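Local coordinates for protein polyhedrin (Simulium ubiquitum cypovirus, PDB 5A9A) that forms the crystalline matrix of cypovirus polyhedra, the microcrystalline occlusion bodies in which insect virus particles are embedded, and binds UTP in these crystals, at residues N53-I58 with Q196-I201; M107-G112 with N222-D227. All blocks are in the same frame, centred on the assembly; numbering follows the deposited sequence.

Contact 1: residues N53-I58 with Q196-I201; sequences NAPEFI and QNNIII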
ATOM      1  N   ASN A  53      12.850  -1.164  -2.670  1.00 15.17           N
ATOM      2  CA  ASN A  53      13.699  -1.826  -1.683  1.00 14.42           C
ATOM      3  C   ASN A  53      12.895  -2.308  -0.477  1.00 14.84           C
ATOM      4  O   ASN A  53      11.891  -1.701  -0.098  1.00 13.80           O
ATOM      5  CB  ASN A  53      14.866  -0.925  -1.247  1.00 14.29           C
ATOM      6  CG  ASN A  53      14.480   0.063  -0.154  1.00 15.87           C
ATOM      7  OD1 ASN A  53      14.173  -0.325   0.973  1.00 15.42           O
ATOM      8  ND2 ASN A  53      14.524   1.347  -0.478  1.00 14.60           N
ATOM      9  N   ALA A  54      13.332  -3.420   0.105  1.00 13.81           N
ATOM     10  CA  ALA A  54      12.696  -3.973   1.297  1.00 16.06           C
ATOM     11  C   ALA A  54      13.613  -5.019   1.922  1.00 16.06           C
ATOM     12  O   ALA A  54      14.453  -5.603   1.236  1.00 14.96           O
ATOM     13  CB  ALA A  54      11.352  -4.584   0.955  1.00 15.62           C
ATOM     14  N   PRO A  55      13.473  -5.244   3.235  1.00 15.95           N
ATOM     15  CA  PRO A  55      14.342  -6.197   3.931  1.00 17.44           C
ATOM     16  C   PRO A  55      13.798  -7.627   4.008  1.00 20.45           C
ATOM     17  O   PRO A  55      14.586  -8.539   4.261  1.00 18.92           O
ATOM     18  CB  PRO A  55      14.456  -5.592   5.330  1.00 16.61           C
ATOM     19  CG  PRO A  55      13.149  -4.907   5.538  1.00 17.05           C
ATOM     20  CD  PRO A  55      12.674  -4.440   4.177  1.00 15.51           C
ATOM     21  N   GLU A  56      12.497  -7.828   3.801  1.00 17.43           N
ATOM     22  CA  GLU A  56      11.929  -9.177   3.862  1.00 17.76           C
ATOM     23  C   GLU A  56      11.514  -9.687   2.478  1.00 17.56           C
ATOM     24  O   GLU A  56      11.936 -10.760   2.052  1.00 16.62           O
ATOM     25  CB  GLU A  56      10.735  -9.230   4.818  1.00 17.87           C
ATOM     26  CG  GLU A  56      10.920  -8.445   6.106  1.00 16.63           C
ATOM     27  CD  GLU A  56      12.205  -8.795   6.832  1.00 18.94           C
ATOM     28  OE1 GLU A  56      12.721  -9.919   6.645  1.00 18.07           O
ATOM     29  OE2 GLU A  56      12.701  -7.939   7.593  1.00 18.69           O
ATOM     30  N   PHE A  57      10.679  -8.924   1.784  1.00 16.26           N
ATOM     31  CA  PHE A  57      10.280  -9.284   0.423  1.00 17.03           C
ATOM     32  C   PHE A  57       9.746  -8.085  -0.342  1.00 15.90           C
ATOM     33  O   PHE A  57       9.067  -7.231   0.223  1.00 15.94           O
ATOM     34  CB  PHE A  57       9.233 -10.409   0.431  1.00 16.49           C
ATOM     35  CG  PHE A  57       7.989 -10.084   1.205  1.00 16.41           C
ATOM     36  CD1 PHE A  57       6.917  -9.456   0.590  1.00 17.03           C
ATOM     37  CD2 PHE A  57       7.882 -10.424   2.543  1.00 16.19           C
ATOM     38  CE1 PHE A  57       5.765  -9.159   1.303  1.00 17.85           C
ATOM     39  CE2 PHE A  57       6.735 -10.135   3.260  1.00 15.56           C
ATOM     40  CZ  PHE A  57       5.675  -9.501   2.641  1.00 15.24           C
ATOM     41  N   ILE A  58      10.069  -8.025  -1.631  1.00 16.16           N
ATOM     42  CA  ILE A  58       9.516  -7.007  -2.513  1.00 17.00           C
ATOM     43  C   ILE A  58       8.442  -7.616  -3.393  1.00 17.07           C
ATOM     44  O   ILE A  58       8.743  -8.323  -4.355  1.00 17.01           O
ATOM     45  CB  ILE A  58      10.582  -6.392  -3.436  1.00 17.21           C
ATOM     46  CG1 ILE A  58      11.663  -5.685  -2.619  1.00 14.09           C
ATOM     47  CG2 ILE A  58       9.932  -5.409  -4.403  1.00 15.01           C
ATOM     48  CD1 ILE A  58      12.860  -5.259  -3.443  1.00 14.20           C
ATOM     49  N   GLN A 196       6.500  -6.306  10.409  1.00 14.97           N
ATOM     50  CA  GLN A 196       6.571  -4.885  10.723  1.00 15.91           C
ATOM     51  C   GLN A 196       7.771  -4.209  10.066  1.00 16.19           C
ATOM     52  O   GLN A 196       7.764  -2.999   9.854  1.00 17.02           O
ATOM     53  CB  GLN A 196       6.615  -4.681  12.239  1.00 17.64           C
ATOM     54  CG  GLN A 196       5.349  -5.120  12.951  1.00 17.34           C
ATOM     55  CD  GLN A 196       5.386  -4.840  14.440  1.00 18.94           C
ATOM     56  OE1 GLN A 196       6.450  -4.642  15.021  1.00 22.82           O
ATOM     57  NE2 GLN A 196       4.217  -4.812  15.066  1.00 19.17           N
ATOM     58  N   ASN A 197       8.799  -4.987   9.744  1.00 16.00           N
ATOM     59  CA  ASN A 197       9.985  -4.443   9.088  1.00 16.00           C
ATOM     60  C   ASN A 197       9.824  -4.326   7.578  1.00 15.83           C
ATOM     61  O   ASN A 197      10.530  -3.550   6.934  1.00 15.30           O
ATOM     62  CB  ASN A 197      11.215  -5.299   9.391  1.00 18.44           C
ATOM     63  CG  ASN A 197      11.944  -4.856  10.645  1.00 16.48           C
ATOM     64  OD1 ASN A 197      11.466  -3.998  11.387  1.00 17.82           O
ATOM     65  ND2 ASN A 197      13.110  -5.441  10.885  1.00 18.71           N
ATOM     66  N   ASN A 198       8.907  -5.096   7.002  1.00 15.46           N
ATOM     67  CA  ASN A 198       8.782  -5.111   5.552  1.00 16.25           C
ATOM     68  C   ASN A 198       7.959  -3.935   5.046  1.00 16.53           C
ATOM     69  O   ASN A 198       6.786  -4.069   4.701  1.00 17.13           O
ATOM     70  CB  ASN A 198       8.222  -6.438   5.040  1.00 16.07           C
ATOM     71  CG  ASN A 198       8.653  -6.725   3.616  1.00 16.80           C
ATOM     72  OD1 ASN A 198       9.851  -6.799   3.330  1.00 16.18           O
ATOM     73  ND2 ASN A 198       7.687  -6.879   2.712  1.00 16.76           N
ATOM     74  N   ILE A 199       8.605  -2.775   5.030  1.00 16.04           N
ATOM     75  CA  ILE A 199       8.054  -1.577   4.424  1.00 17.73           C
ATOM     76  C   ILE A 199       8.603  -1.502   3.005  1.00 17.99           C
ATOM     77  O   ILE A 199       9.750  -1.107   2.791  1.00 15.98           O
ATOM     78  CB  ILE A 199       8.468  -0.328   5.214  1.00 18.29           C
ATOM     79  CG1 ILE A 199       8.097  -0.499   6.689  1.00 16.92           C
ATOM     80  CG2 ILE A 199       7.809   0.914   4.637  1.00 17.29           C
ATOM     81  CD1 ILE A 199       8.740   0.516   7.606  1.00 18.01           C
ATOM     82  N   ILE A 200       7.785  -1.908   2.043  1.00 16.20           N
ATOM     83  CA  ILE A 200       8.214  -1.988   0.655  1.00 16.37           C
ATOM     84  C   ILE A 200       8.232  -0.593   0.039  1.00 17.25           C
ATOM     85  O   ILE A 200       7.184  -0.009  -0.239  1.00 15.81           O
ATOM     86  CB  ILE A 200       7.290  -2.916  -0.157  1.00 16.56           C
ATOM     87  CG1 ILE A 200       7.199  -4.286   0.523  1.00 16.83           C
ATOM     88  CG2 ILE A 200       7.798  -3.069  -1.581  1.00 17.46           C
ATOM     89  CD1 ILE A 200       6.073  -5.157   0.005  1.00 19.41           C
ATOM     90  N   ILE A 201       9.431  -0.054  -0.155  1.00 15.30           N
ATOM     91  CA  ILE A 201       9.579   1.279  -0.718  1.00 15.51           C
ATOM     92  C   ILE A 201       9.367   1.257  -2.224  1.00 16.36           C
ATOM     93  O   ILE A 201      10.049   0.533  -2.946  1.00 15.32           O
ATOM     94  CB  ILE A 201      10.982   1.867  -0.446  1.00 15.58           C
ATOM     95  CG1 ILE A 201      11.326   1.797   1.045  1.00 16.63           C
ATOM     96  CG2 ILE A 201      11.058   3.309  -0.942  1.00 15.26           C
ATOM     97  CD1 ILE A 201      10.387   2.587   1.931  1.00 16.10           C
TER
HETATM   98  O   HOH W   1      12.584  -0.995   3.158  1.00 15.34           O
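The amide of Asn198 reads the backbone of the bend between strands 47-54 and 57-62 through three hydrogen bonds. Its OD1 accepts from Phe57 N at 2.8 Å and from Glu56 N at 2.9 Å; both donors come from the same face of the amide, with Phe57 N well above the carbonyl plane. ND2 donates an N-H to Phe57 O at 2.9 Å, on a lone pair of that carbonyl and almost within the amide plane, which fixes the rotation of the group. With CG opposite the backbone N (chi1 -154°), the amide reaches across to the bend, and ND2 sits over the centre of one face of the Phe57 ring, 3.1 Å above its plane. Amide and ring planes are 34° apart, an amide-over-ring arrangement that Phe57 permits by turning its ring back over its own main chain (chi1 58°).

At the other end, Asn53 and Ile201 form an antiparallel hydrogen-bonded pair, with Ile201 N to Asn53 O at 3.0 Å. Between these polar ends, Ile200 CG1 packs against Ala54 CB and its CD1 approaches Phe57 CE1 obliquely at 4.2 Å, while Pro55 CG rests on Asn197 O. Asn197 turns its own amide to Trp140 of the second subunit.

Asn198, centre of an inverse gamma turn after helix 191-197, holds the short connection 55-56 between strand 47-54 of the six-stranded sheet and strand 57-62 of the four-stranded one, beside the start of strand 201-208, outermost in the six-stranded sheet within this chain.

Contact 2: residues M107-G112 with N222-D227; sequences MISANG and NLCYID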
ATOM      1  N   MET A 107      11.972  -4.485 -18.319  1.00 16.65           N
ATOM      2  CA  MET A 107      13.203  -5.091 -17.838  1.00 17.67           C
ATOM      3  C   MET A 107      13.189  -5.062 -16.318  1.00 19.23           C
ATOM      4  O   MET A 107      12.864  -4.038 -15.709  1.00 16.50           O
ATOM      5  CB  MET A 107      14.429  -4.350 -18.369  1.00 18.70           C
ATOM      6  CG  MET A 107      14.535  -4.338 -19.885  1.00 20.79           C
ATOM      7  SD  MET A 107      16.062  -3.572 -20.458  1.00 20.80           S
ATOM      8  CE  MET A 107      15.832  -1.890 -19.893  1.00 19.15           C
ATOM      9  N   ILE A 108      13.532  -6.187 -15.702  1.00 16.39           N
ATOM     10  CA  ILE A 108      13.548  -6.269 -14.249  1.00 16.18           C
ATOM     11  C   ILE A 108      14.912  -6.700 -13.730  1.00 17.86           C
ATOM     12  O   ILE A 108      15.389  -7.797 -14.030  1.00 17.48           O
ATOM     13  CB  ILE A 108      12.478  -7.239 -13.721  1.00 16.32           C
ATOM     14  CG1 ILE A 108      11.095  -6.826 -14.231  1.00 18.33           C
ATOM     15  CG2 ILE A 108      12.493  -7.262 -12.199  1.00 15.19           C
ATOM     16  CD1 ILE A 108       9.970  -7.709 -13.738  1.00 20.84           C
ATOM     17  N   SER A 109      15.532  -5.816 -12.958  1.00 15.44           N
ATOM     18  CA  SER A 109      16.796  -6.107 -12.304  1.00 15.98           C
ATOM     19  C   SER A 109      16.532  -6.410 -10.834  1.00 16.94           C
ATOM     20  O   SER A 109      16.193  -5.516 -10.063  1.00 15.65           O
ATOM     21  CB  SER A 109      17.741  -4.912 -12.434  1.00 16.48           C
ATOM     22  OG  SER A 109      18.915  -5.104 -11.667  1.00 15.52           O
ATOM     23  N   ALA A 110      16.676  -7.676 -10.457  1.00 16.35           N
ATOM     24  CA  ALA A 110      16.439  -8.093  -9.078  1.00 16.80           C
ATOM     25  C   ALA A 110      17.764  -8.392  -8.390  1.00 17.13           C
ATOM     26  O   ALA A 110      18.565  -9.184  -8.884  1.00 16.21           O
ATOM     27  CB  ALA A 110      15.536  -9.312  -9.044  1.00 19.07           C
ATOM     28  N   ASN A 111      17.990  -7.759  -7.243  1.00 15.61           N
ATOM     29  CA  ASN A 111      19.287  -7.833  -6.584  1.00 15.79           C
ATOM     30  C   ASN A 111      19.188  -8.083  -5.087  1.00 16.10           C
ATOM     31  O   ASN A 111      18.347  -7.497  -4.403  1.00 14.71           O
ATOM     32  CB  ASN A 111      20.064  -6.542  -6.823  1.00 17.31           C
ATOM     33  CG  ASN A 111      20.118  -6.164  -8.286  1.00 18.31           C
ATOM     34  OD1 ASN A 111      21.086  -6.470  -8.981  1.00 18.17           O
ATOM     35  ND2 ASN A 111      19.072  -5.497  -8.766  1.00 17.47           N
ATOM     36  N   GLY A 112      20.060  -8.953  -4.588  1.00 15.45           N
ATOM     37  CA  GLY A 112      20.137  -9.231  -3.168  1.00 16.15           C
ATOM     38  C   GLY A 112      20.005 -10.707  -2.843  1.00 17.64           C
ATOM     39  O   GLY A 112      19.995 -11.564  -3.729  1.00 14.64           O
ATOM     40  N   ASN A 222      24.646   0.086  -8.553  1.00 16.67           N
ATOM     41  CA  ASN A 222      25.093  -1.302  -8.480  1.00 16.56           C
ATOM     42  C   ASN A 222      23.930  -2.289  -8.514  1.00 19.86           C
ATOM     43  O   ASN A 222      23.817  -3.181  -7.671  1.00 17.91           O
ATOM     44  CB  ASN A 222      25.966  -1.523  -7.242  1.00 17.17           C
ATOM     45  CG  ASN A 222      27.343  -0.903  -7.394  1.00 18.39           C
ATOM     46  OD1 ASN A 222      28.203  -1.443  -8.089  1.00 15.24           O
ATOM     47  ND2 ASN A 222      27.552   0.242  -6.757  1.00 18.61           N
ATOM     48  N   LEU A 223      23.066  -2.106  -9.506  1.00 16.97           N
ATOM     49  CA  LEU A 223      21.995  -3.043  -9.805  1.00 17.56           C
ATOM     50  C   LEU A 223      22.359  -3.702 -11.125  1.00 17.56           C
ATOM     51  O   LEU A 223      22.848  -3.028 -12.031  1.00 16.04           O
ATOM     52  CB  LEU A 223      20.670  -2.293  -9.934  1.00 16.54           C
ATOM     53  CG  LEU A 223      20.297  -1.449  -8.713  1.00 18.05           C
ATOM     54  CD1 LEU A 223      19.109  -0.546  -9.004  1.00 18.19           C
ATOM     55  CD2 LEU A 223      20.012  -2.354  -7.522  1.00 19.70           C
ATOM     56  N   CYS A 224      22.144  -5.008 -11.244  1.00 18.81           N
ATOM     57  CA  CYS A 224      22.617  -5.714 -12.427  1.00 18.17           C
ATOM     58  C   CYS A 224      21.854  -5.257 -13.664  1.00 17.97           C
ATOM     59  O   CYS A 224      20.669  -4.930 -13.599  1.00 15.72           O
ATOM     60  CB  CYS A 224      22.531  -7.235 -12.259  1.00 20.43           C
ATOM     61  SG  CYS A 224      20.871  -7.937 -12.307  1.00 19.56           S
ATOM     62  N   TYR A 225      22.553  -5.217 -14.791  1.00 15.64           N
ATOM     63  CA  TYR A 225      21.954  -4.768 -16.035  1.00 16.47           C
ATOM     64  C   TYR A 225      22.598  -5.450 -17.226  1.00 16.40           C
ATOM     65  O   TYR A 225      23.817  -5.562 -17.303  1.00 17.19           O
ATOM     66  CB  TYR A 225      22.096  -3.253 -16.186  1.00 15.77           C
ATOM     67  CG  TYR A 225      21.430  -2.726 -17.436  1.00 19.17           C
ATOM     68  CD1 TYR A 225      20.048  -2.595 -17.503  1.00 18.19           C
ATOM     69  CD2 TYR A 225      22.178  -2.367 -18.549  1.00 19.71           C
ATOM     70  CE1 TYR A 225      19.430  -2.125 -18.645  1.00 19.61           C
ATOM     71  CE2 TYR A 225      21.568  -1.891 -19.695  1.00 19.45           C
ATOM     72  CZ  TYR A 225      20.195  -1.772 -19.737  1.00 19.64           C
ATOM     73  OH  TYR A 225      19.584  -1.298 -20.874  1.00 17.43           O
ATOM     74  N   ILE A 226      21.760  -5.904 -18.151  1.00 16.63           N
ATOM     75  CA  ILE A 226      22.217  -6.451 -19.418  1.00 18.29           C
ATOM     76  C   ILE A 226      21.685  -5.537 -20.510  1.00 18.29           C
ATOM     77  O   ILE A 226      20.477  -5.318 -20.603  1.00 17.19           O
ATOM     78  CB  ILE A 226      21.694  -7.884 -19.625  1.00 18.24           C
ATOM     79  CG1 ILE A 226      21.902  -8.708 -18.349  1.00 19.12           C
ATOM     80  CG2 ILE A 226      22.383  -8.533 -20.815  1.00 18.70           C
ATOM     81  CD1 ILE A 226      21.568 -10.177 -18.502  1.00 20.81           C
ATOM     82  N   ASP A 227      22.576  -4.985 -21.327  1.00 19.21           N
ATOM     83  CA  ASP A 227      22.168  -3.970 -22.289  1.00 18.36           C
ATOM     84  C   ASP A 227      21.515  -4.579 -23.521  1.00 18.75           C
ATOM     85  O   ASP A 227      21.396  -5.798 -23.636  1.00 20.03           O
ATOM     86  CB  ASP A 227      23.351  -3.076 -22.683  1.00 19.86           C
ATOM     87  CG  ASP A 227      24.467  -3.839 -23.376  1.00 19.17           C
ATOM     88  OD1 ASP A 227      24.173  -4.747 -24.183  1.00 19.26           O
ATOM     89  OD2 ASP A 227      25.645  -3.506 -23.125  1.00 18.16           O
TER
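Asn111 lays its amide across the Leu223 side chain at about a right angle, ND2 lying 3.5 Å from Leu223 CD2, and uses its oxygen on the next peptide. OD1 accepts from Cys224 N at 2.9 Å in a nearly straight bond (168° at the hydrogen), the donor tilted out of the amide's carbonyl plane. Its ND2 turns back along the strand to Ser109 OG, 2.9 Å away and close to the amide plane, and also bonds Arg35 O of the neighbouring strand 34-41; together these bonds set which way round the amide lies.

Ser109 passes the chain of bonds on. Its hydroxyl, set opposite the backbone N (chi1 173°), leans across to donate to a lone pair of Cys224 O at 2.6 Å while accepting from Asn111. Cys224 is thus held by both its N-H and its carbonyl through side chains, with no strand pairing between the two backbones. Its SG comes back toward the same pair, 3.6 Å from Asn111 OD1.

Farther along, Met107 meets Tyr225 in a Met-aromatic contact. The bend at chi3 (-65°) brings CE to the ring edge, in its plane and 3.8 Å from Tyr225 CE1, whereas SD stands obliquely, 5.3 Å from the ring centroid. Tyr225 OH is bonded to Glu211 of helix 211-221, and Phe159 meets the same ring nearly perpendicularly.

Met107, Ser109 and Asn111, every second residue of strand 105-111, therefore present one face of the large antiparallel sheet to the segment that follows helix 211-221. Helix and segment pack on this face, held by the bonds to Cys224 and by Met107 on Tyr225, with Met218 and Leu214 of the helix against Leu223 and Tyr225 respectively.

How the contacts relate
Contacts 1 and 2 lie on the same six-stranded antiparallel sheet, their centres 18 Å apart and their nearest atoms about 6 Å apart, without touching. Contact 1 sits where strands 47-54 and 201-208 pair at the edge of the sheet within this chain; contact 2 lies on the face of strand 105-111, farther in, with strand 34-41 between 105-111 and 47-54. The segments alternate along the chain, so 107-112 falls inside the loop closed by contact 1, and strand 201-208 and helix 211-221 lead from 196-201 to 222-227. Both contacts touch the second subunit, contact 1 reaching its Trp140 and contact 2 its Trp134. Neither belongs to the UTP pocket around Arg78 and His95.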